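Local coordinates for protein Udp-n-acetylglucosamine pyrophosphorylase (Trypanosoma brucei, PDB 4BQH) that probably joins N-acetyl-alpha-D-glucosamine 1-phosphate to the uridylyl group of UTP, giving UDP-N-acetyl-alpha-D-glucosamine and releasing diphosphate, at residues R384-I387 / G392-M395; V485-E490 / R521-L526; V174-M179 / F198-E203. All coordinates share one frame; numbering follows the deposited sequence.

Contact 1: residues R384-I387 / G392-M395; sequences RKKI and GPVM
The loop end of a two-stranded antiparallel beta hairpin, strands 381-387 and 394-400, is held where Ile387 and Val394 face each other as a hydrogen-bonded pair. Ile387 N donates a hydrogen bond to Val394 O at 2.7 Å. The return bond, Val394 N to Ile387 O, is 3.0 Å long. Ile387 O also takes a CA-H...O contact from Pro393 CA at 3.4 Å, so it meets both the amide N-H of Val394 and, more weakly, the CA-H of Pro393 from the loop just before the strand. One residue back, Lys386 and Met395 form a non-hydrogen-bonded pair, and their side chains share the other face of the ribbon. Met395 is bent at chi2 (-42°) and again at chi3 (-73°), which folds the thioether back over the neighbouring strand: SD lies 3.9 Å from Lys386 CB, and the methyl CE comes to 3.6 Å from Lys385 O. Lys386 instead runs straight out with CG anti to its own nitrogen (chi1 -162°), alongside the ring of Pro393, and its CE sits 3.9 Å from Pro393 CB. The lysine's methylene chain thus lies between sulfur and proline ring at the exposed surface, while Ile387 on the opposite face is buried against Cys215 and Ile224. Farther down the first strand, Arg384 makes a salt bridge to Glu218. A hydrogen-bonded pair beside the loop followed by a non-hydrogen-bonded pair is the alternation of an antiparallel beta hairpin, here a two-stranded ribbon at the surface.

Contact 2: residues V485-E490 / R521-L526; sequences VTEAKE and RVIHQL
Ile523, on helix 519-528, is the side chain that reaches across to helix 485-497, starting out toward that helix from its own backbone. Its CB carries two branches that part toward consecutive residues of the partner. The CG2 methyl is placed anti to the nitrogen of Ile523 and runs to Glu487, where it lies 4.0 Å from Glu487 O and equally 4.0 Å from Glu487 OE1; Glu487 CB is at 4.1 Å from the same methyl. The other branch goes out through CG1, anti to the carbonyl carbon (chi1 -73°), and continues extended, so that CD1 lands on Ala488, 3.9 Å from Ala488 CA and 4.0 Å from Ala488 CB. The glutamate chain passes the isoleucine at about a right angle, its aliphatic part on the methyl. Ile523 also touches Ala491 of helix 485-497 and Leu467 of helix 448-471. At the start of helix 485-497, Asp484 accepts bonds through OD2 from Thr486 OG1 and Glu487 N. Between the two segments, then, the contact is made by van der Waals packing of one branched side chain, and Ala488 offers little bulk, consistent with the 6.5 Å between Ala488 CA and Ile523 CA.

Contact 3: residues V174-M179 / F198-E203; sequences VQLLVM and FGLERE
Strand 175-180 passes the loop that follows helix 185-194 with the backbones well apart, 8.6 Å at the closest CA pair, Gln175 CA to Glu203 CA, and 9.1 Å between Leu176 CA and Leu200 CA, so that side chains must bridge the distance. Leu176 and Leu200 do so, both starting out toward the other segment. Their branches meet through single methyls, Leu176 CD2 at 3.7 Å from Leu200 CD1, and the two side chains cross at about a right angle. Leu176 gets there with CG anti to its nitrogen (chi1 179°). Because Leu176 also touches Ile118 on strand 114-119 and Leu200 lies on Cys152 and Arg156 of helix 147-166, the leucine pair carries the packing from sheet to helix. Gln175 starts out in the opposite direction, but its chain bends at chi2 (-64°) and brings OE1 back to 3.9 Å from Glu203 O. That is mere proximity of two oxygens; the amide oxygen takes its hydrogen bond from His206 NE2. Leu176 is bonded through its backbone to Gln204 and His206, and Glu201 forms a salt bridge with Arg173 just before the strand. Across the two segments themselves, the attraction is therefore apolar, from two buried leucines, while Gln175 and Glu201 turn their polar ends to partners beyond the pair.

Overall arrangement
The contacts follow the chain in the order 3, 1, 2, and none touches another. Contact 3 lies nearest the middle, its centre about 15 Å from that of the chain, on a strand of the mixed sheet in the GT-A-type nucleotidyltransferase domain. Contact 1, a surface hairpin, is centred about 39 Å from the centre of contact 3. Contact 2, a helix pairing near the C-terminus, lies about 38 Å from contact 3 between centres. Contacts 1 and 2 sit on opposite sides of the chain's centre, their centres about 61 Å apart. The allosteric indolone inhibitor occupies a pocket whose 19 residues fall between positions 48 and 401, a sequence span containing contacts 1 and 3 but not 2.

Contact 1: residues R384-I387 / G392-M395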
loop_
_atom_site.group_PDB
_atom_site.type_symbol
_atom_site.label_atom_id
_atom_site.label_comp_id
_atom_site.label_asym_id
_atom_site.label_seq_id
_atom_site.Cartn_x
_atom_site.Cartn_y
_atom_site.Cartn_z
ATOM N N ARG A 384 14.441 -18.299 8.557
ATOM C CA ARG A 384 15.791 -18.341 9.131
ATOM C C ARG A 384 16.672 -17.416 8.335
ATOM O O ARG A 384 16.694 -17.479 7.105
ATOM C CB ARG A 384 16.392 -19.761 9.077
ATOM C CG ARG A 384 15.620 -20.825 9.820
ATOM C CD ARG A 384 14.991 -21.839 8.862
ATOM N NE ARG A 384 13.911 -22.591 9.516
ATOM C CZ ARG A 384 14.052 -23.773 10.116
ATOM N NH1 ARG A 384 15.234 -24.387 10.144
ATOM N NH2 ARG A 384 12.999 -24.346 10.686
ATOM N N LYS A 385 17.403 -16.554 9.034
ATOM C CA LYS A 385 18.179 -15.496 8.411
ATOM C C LYS A 385 19.508 -15.355 9.133
ATOM O O LYS A 385 19.600 -15.631 10.325
ATOM C CB LYS A 385 17.436 -14.162 8.513
ATOM C CG LYS A 385 16.107 -14.080 7.790
ATOM C CD LYS A 385 16.306 -13.686 6.335
ATOM C CE LYS A 385 14.999 -13.784 5.567
ATOM N NZ LYS A 385 15.271 -13.889 4.106
ATOM N N LYS A 386 20.542 -14.947 8.405
ATOM C CA LYS A 386 21.815 -14.637 9.034
ATOM C C LYS A 386 21.727 -13.199 9.504
ATOM O O LYS A 386 21.494 -12.307 8.713
ATOM C CB LYS A 386 22.952 -14.799 8.028
ATOM C CG LYS A 386 24.339 -14.931 8.647
ATOM C CD LYS A 386 25.367 -14.831 7.527
ATOM C CE LYS A 386 26.754 -15.270 7.953
ATOM N NZ LYS A 386 27.668 -15.198 6.777
ATOM N N ILE A 387 21.915 -12.962 10.795
ATOM C CA ILE A 387 21.642 -11.647 11.350
ATOM C C ILE A 387 22.934 -11.011 11.864
ATOM O O ILE A 387 23.556 -11.574 12.724
ATOM C CB ILE A 387 20.649 -11.786 12.514
ATOM C CG1 ILE A 387 19.296 -12.264 11.979
ATOM C CG2 ILE A 387 20.514 -10.461 13.263
ATOM C CD1 ILE A 387 18.338 -12.604 13.093
ATOM N N GLY A 392 29.227 -10.405 16.043
ATOM C CA GLY A 392 29.343 -11.221 14.833
ATOM C C GLY A 392 27.996 -11.762 14.379
ATOM O O GLY A 392 27.003 -11.661 15.110
ATOM N N PRO A 393 27.950 -12.323 13.154
ATOM C CA PRO A 393 26.674 -12.811 12.626
ATOM C C PRO A 393 26.169 -14.036 13.385
ATOM O O PRO A 393 26.954 -14.887 13.823
ATOM C CB PRO A 393 26.998 -13.155 11.164
ATOM C CG PRO A 393 28.474 -13.451 11.160
ATOM C CD PRO A 393 29.065 -12.514 12.196
ATOM N N VAL A 394 24.857 -14.103 13.586
ATOM C CA VAL A 394 24.236 -15.291 14.165
ATOM C C VAL A 394 23.030 -15.668 13.322
ATOM O O VAL A 394 22.483 -14.828 12.633
ATOM C CB VAL A 394 23.759 -15.096 15.622
ATOM C CG1 VAL A 394 24.916 -14.692 16.533
ATOM C CG2 VAL A 394 22.684 -14.020 15.681
ATOM N N MET A 395 22.628 -16.929 13.409
ATOM C CA MET A 395 21.429 -17.403 12.731
ATOM C C MET A 395 20.252 -17.110 13.652
ATOM O O MET A 395 20.332 -17.362 14.850
ATOM C CB MET A 395 21.526 -18.914 12.460
ATOM C CG MET A 395 22.552 -19.304 11.392
ATOM S SD MET A 395 22.572 -18.232 9.934
ATOM C CE MET A 395 21.059 -18.698 9.087
#

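Contact 2: residues V485-E490 / R521-L526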
loop_
_atom_site.group_PDB
_atom_site.type_symbol
_atom_site.label_atom_id
_atom_site.label_comp_id
_atom_site.label_asym_id
_atom_site.label_seq_id
_atom_site.Cartn_x
_atom_site.Cartn_y
_atom_site.Cartn_z
ATOM N N VAL A 485 -10.082 18.834 -36.950
ATOM C CA VAL A 485 -10.207 17.387 -37.134
ATOM C C VAL A 485 -8.998 16.761 -37.855
ATOM O O VAL A 485 -8.457 15.741 -37.407
ATOM C CB VAL A 485 -11.542 17.029 -37.841
ATOM C CG1 VAL A 485 -11.489 15.652 -38.499
ATOM C CG2 VAL A 485 -12.699 17.109 -36.851
ATOM N N THR A 486 -8.575 17.373 -38.960
ATOM C CA THR A 486 -7.450 16.835 -39.727
ATOM C C THR A 486 -6.096 17.017 -39.017
ATOM O O THR A 486 -5.227 16.152 -39.131
ATOM C CB THR A 486 -7.402 17.368 -41.182
ATOM O OG1 THR A 486 -7.208 18.785 -41.170
ATOM C CG2 THR A 486 -8.695 17.034 -41.931
ATOM N N GLU A 487 -5.933 18.114 -38.277
ATOM C CA GLU A 487 -4.703 18.358 -37.500
ATOM C C GLU A 487 -4.535 17.379 -36.333
ATOM O O GLU A 487 -3.411 16.988 -35.994
ATOM C CB GLU A 487 -4.646 19.785 -36.962
ATOM C CG GLU A 487 -4.277 20.834 -38.006
ATOM C CD GLU A 487 -3.964 22.194 -37.403
ATOM O OE1 GLU A 487 -4.181 22.399 -36.194
ATOM O OE2 GLU A 487 -3.487 23.078 -38.141
ATOM N N ALA A 488 -5.653 17.018 -35.703
ATOM C CA ALA A 488 -5.641 16.003 -34.646
ATOM C C ALA A 488 -5.246 14.644 -35.225
ATOM O O ALA A 488 -4.443 13.908 -34.644
ATOM C CB ALA A 488 -7.004 15.939 -33.963
ATOM N N LYS A 489 -5.802 14.335 -36.391
ATOM C CA LYS A 489 -5.498 13.128 -37.142
ATOM C C LYS A 489 -4.019 13.094 -37.531
ATOM O O LYS A 489 -3.346 12.075 -37.369
ATOM C CB LYS A 489 -6.377 13.093 -38.395
ATOM C CG LYS A 489 -6.931 11.737 -38.766
ATOM C CD LYS A 489 -8.200 11.920 -39.592
ATOM C CE LYS A 489 -9.243 10.871 -39.226
ATOM N NZ LYS A 489 -10.577 11.191 -39.804
ATOM N N GLU A 490 -3.512 14.218 -38.032
ATOM C CA GLU A 490 -2.078 14.333 -38.337
ATOM C C GLU A 490 -1.204 14.185 -37.089
ATOM O O GLU A 490 -0.159 13.520 -37.129
ATOM C CB GLU A 490 -1.772 15.662 -39.025
ATOM C CG GLU A 490 -2.083 15.668 -40.513
ATOM C CD GLU A 490 -2.338 17.068 -41.059
ATOM O OE1 GLU A 490 -1.953 18.063 -40.404
ATOM O OE2 GLU A 490 -2.940 17.169 -42.149
ATOM N N ARG A 521 -1.974 22.890 -27.511
ATOM C CA ARG A 521 -0.533 22.955 -27.302
ATOM C C ARG A 521 0.163 21.668 -27.771
ATOM O O ARG A 521 1.215 21.713 -28.413
ATOM C CB ARG A 521 -0.228 23.250 -25.832
ATOM C CG ARG A 521 1.235 23.139 -25.422
ATOM C CD ARG A 521 2.032 24.382 -25.784
ATOM N NE ARG A 521 3.470 24.105 -25.798
ATOM C CZ ARG A 521 4.244 24.202 -26.872
ATOM N NH1 ARG A 521 3.734 24.593 -28.035
ATOM N NH2 ARG A 521 5.539 23.922 -26.776
ATOM N N VAL A 522 -0.425 20.527 -27.424
ATOM C CA VAL A 522 0.092 19.209 -27.845
ATOM C C VAL A 522 0.139 19.095 -29.363
ATOM O O VAL A 522 1.180 18.731 -29.948
ATOM C CB VAL A 522 -0.795 18.074 -27.269
ATOM C CG1 VAL A 522 -0.453 16.716 -27.904
ATOM C CG2 VAL A 522 -0.668 18.058 -25.754
ATOM N N ILE A 523 -0.968 19.433 -30.016
ATOM C CA ILE A 523 -1.037 19.380 -31.462
ATOM C C ILE A 523 0.008 20.298 -32.126
ATOM O O ILE A 523 0.658 19.876 -33.080
ATOM C CB ILE A 523 -2.469 19.659 -31.982
ATOM C CG1 ILE A 523 -3.339 18.437 -31.690
ATOM C CG2 ILE A 523 -2.475 19.954 -33.479
ATOM C CD1 ILE A 523 -4.815 18.657 -31.945
ATOM N N HIS A 524 0.179 21.502 -31.586
ATOM C CA HIS A 524 1.170 22.472 -32.096
ATOM C C HIS A 524 2.552 21.851 -32.023
ATOM O O HIS A 524 3.301 21.878 -32.997
ATOM C CB HIS A 524 1.100 23.750 -31.278
ATOM C CG HIS A 524 1.946 24.884 -31.817
ATOM N ND1 HIS A 524 3.173 25.174 -31.334
ATOM C CD2 HIS A 524 1.690 25.811 -32.818
ATOM C CE1 HIS A 524 3.676 26.231 -32.001
ATOM N NE2 HIS A 524 2.774 26.608 -32.916
ATOM N N GLN A 525 2.897 21.258 -30.884
ATOM C CA GLN A 525 4.220 20.606 -30.730
ATOM C C GLN A 525 4.425 19.476 -31.710
ATOM O O GLN A 525 5.506 19.359 -32.290
ATOM C CB GLN A 525 4.362 20.002 -29.342
ATOM C CG GLN A 525 4.515 21.018 -28.236
ATOM C CD GLN A 525 4.468 20.351 -26.877
ATOM O OE1 GLN A 525 3.385 20.029 -26.362
ATOM N NE2 GLN A 525 5.641 20.129 -26.296
ATOM N N LEU A 526 3.407 18.623 -31.856
ATOM C CA LEU A 526 3.491 17.445 -32.711
ATOM C C LEU A 526 3.667 17.809 -34.177
ATOM O O LEU A 526 4.440 17.154 -34.893
ATOM C CB LEU A 526 2.306 16.494 -32.522
ATOM C CG LEU A 526 2.250 15.793 -31.163
ATOM C CD1 LEU A 526 0.929 15.046 -31.057
ATOM C CD2 LEU A 526 3.424 14.835 -30.967
#

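Contact 3: residues V174-M179 / F198-E203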
loop_
_atom_site.group_PDB
_atom_site.type_symbol
_atom_site.label_atom_id
_atom_site.label_comp_id
_atom_site.label_asym_id
_atom_site.label_seq_id
_atom_site.Cartn_x
_atom_site.Cartn_y
_atom_site.Cartn_z
ATOM N N VAL A 174 -10.100 13.111 1.178
ATOM C CA VAL A 174 -9.609 11.757 1.450
ATOM C C VAL A 174 -8.608 11.882 2.629
ATOM O O VAL A 174 -7.637 12.650 2.529
ATOM C CB VAL A 174 -8.871 11.198 0.215
ATOM C CG1 VAL A 174 -8.168 9.871 0.558
ATOM C CG2 VAL A 174 -9.833 11.037 -0.954
ATOM N N GLN A 175 -8.825 11.158 3.730
ATOM C CA GLN A 175 -7.851 11.194 4.849
ATOM C C GLN A 175 -6.624 10.405 4.434
ATOM O O GLN A 175 -6.766 9.272 3.969
ATOM C CB GLN A 175 -8.446 10.595 6.118
ATOM C CG GLN A 175 -9.718 11.314 6.588
ATOM C CD GLN A 175 -9.450 12.749 6.987
ATOM O OE1 GLN A 175 -8.442 13.050 7.629
ATOM N NE2 GLN A 175 -10.345 13.656 6.583
ATOM N N LEU A 176 -5.444 11.012 4.579
ATOM C CA LEU A 176 -4.194 10.368 4.221
ATOM C C LEU A 176 -3.549 9.873 5.510
ATOM O O LEU A 176 -3.305 10.650 6.451
ATOM C CB LEU A 176 -3.257 11.356 3.497
ATOM C CG LEU A 176 -1.896 10.765 3.102
ATOM C CD1 LEU A 176 -2.056 9.552 2.189
ATOM C CD2 LEU A 176 -1.025 11.800 2.422
ATOM N N LEU A 177 -3.282 8.571 5.550
ATOM C CA LEU A 177 -2.679 7.935 6.720
ATOM C C LEU A 177 -1.296 7.489 6.291
ATOM O O LEU A 177 -1.173 6.659 5.376
ATOM C CB LEU A 177 -3.522 6.715 7.123
ATOM C CG LEU A 177 -5.049 6.831 7.074
ATOM C CD1 LEU A 177 -5.658 5.510 7.544
ATOM C CD2 LEU A 177 -5.493 8.007 7.933
ATOM N N VAL A 178 -0.264 8.069 6.898
ATOM C CA VAL A 178 1.103 7.772 6.481
ATOM C C VAL A 178 1.727 6.858 7.548
ATOM O O VAL A 178 1.975 7.301 8.670
ATOM C CB VAL A 178 1.923 9.078 6.331
ATOM C CG1 VAL A 178 3.363 8.769 5.915
ATOM C CG2 VAL A 178 1.249 9.971 5.307
ATOM N N MET A 179 1.934 5.585 7.205
ATOM C CA MET A 179 2.415 4.632 8.198
ATOM C C MET A 179 3.934 4.572 8.192
ATOM O O MET A 179 4.557 3.923 7.360
ATOM C CB MET A 179 1.802 3.228 8.041
ATOM C CG MET A 179 2.083 2.415 9.316
ATOM S SD MET A 179 1.303 0.789 9.265
ATOM C CE MET A 179 2.453 -0.088 8.234
ATOM N N PHE A 198 2.306 18.969 0.393
ATOM C CA PHE A 198 2.110 18.755 -1.057
ATOM C C PHE A 198 0.742 19.217 -1.544
ATOM O O PHE A 198 0.175 18.659 -2.483
ATOM C CB PHE A 198 2.411 17.295 -1.447
ATOM C CG PHE A 198 3.770 16.824 -0.975
ATOM C CD1 PHE A 198 4.935 17.254 -1.617
ATOM C CD2 PHE A 198 3.889 15.992 0.138
ATOM C CE1 PHE A 198 6.188 16.832 -1.164
ATOM C CE2 PHE A 198 5.141 15.565 0.591
ATOM C CZ PHE A 198 6.285 15.991 -0.068
ATOM N N GLY A 199 0.250 20.276 -0.919
ATOM C CA GLY A 199 -1.022 20.875 -1.317
ATOM C C GLY A 199 -2.236 20.359 -0.558
ATOM O O GLY A 199 -3.332 20.899 -0.717
ATOM N N LEU A 200 -2.051 19.312 0.253
ATOM C CA LEU A 200 -3.112 18.805 1.129
ATOM C C LEU A 200 -3.300 19.692 2.358
ATOM O O LEU A 200 -2.402 20.436 2.734
ATOM C CB LEU A 200 -2.806 17.378 1.609
ATOM C CG LEU A 200 -2.663 16.333 0.498
ATOM C CD1 LEU A 200 -2.259 14.997 1.108
ATOM C CD2 LEU A 200 -3.955 16.169 -0.281
ATOM N N GLU A 201 -4.454 19.596 3.005
ATOM C CA GLU A 201 -4.630 20.232 4.321
ATOM C C GLU A 201 -3.893 19.453 5.398
ATOM O O GLU A 201 -3.979 18.234 5.446
ATOM C CB GLU A 201 -6.107 20.283 4.698
ATOM C CG GLU A 201 -7.001 21.030 3.720
ATOM C CD GLU A 201 -8.494 20.815 3.998
ATOM O OE1 GLU A 201 -8.875 19.829 4.681
ATOM O OE2 GLU A 201 -9.306 21.628 3.516
ATOM N N ARG A 202 -3.187 20.156 6.284
ATOM C CA ARG A 202 -2.502 19.500 7.385
ATOM C C ARG A 202 -3.446 18.585 8.173
ATOM O O ARG A 202 -3.053 17.496 8.587
ATOM C CB ARG A 202 -1.841 20.540 8.303
ATOM C CG ARG A 202 -1.279 19.997 9.611
ATOM C CD ARG A 202 -0.581 21.072 10.445
ATOM N NE ARG A 202 -1.254 22.365 10.342
ATOM C CZ ARG A 202 -0.748 23.441 9.728
ATOM N NH1 ARG A 202 0.463 23.408 9.168
ATOM N NH2 ARG A 202 -1.458 24.565 9.682
ATOM N N GLU A 203 -4.694 19.021 8.346
ATOM C CA GLU A 203 -5.668 18.291 9.160
ATOM C C GLU A 203 -6.083 16.942 8.544
ATOM O O GLU A 203 -6.596 16.078 9.255
ATOM C CB GLU A 203 -6.915 19.145 9.411
ATOM C CG GLU A 203 -6.686 20.372 10.300
ATOM C CD GLU A 203 -5.962 21.539 9.613
ATOM O OE1 GLU A 203 -5.771 21.546 8.357
ATOM O OE2 GLU A 203 -5.574 22.483 10.355
#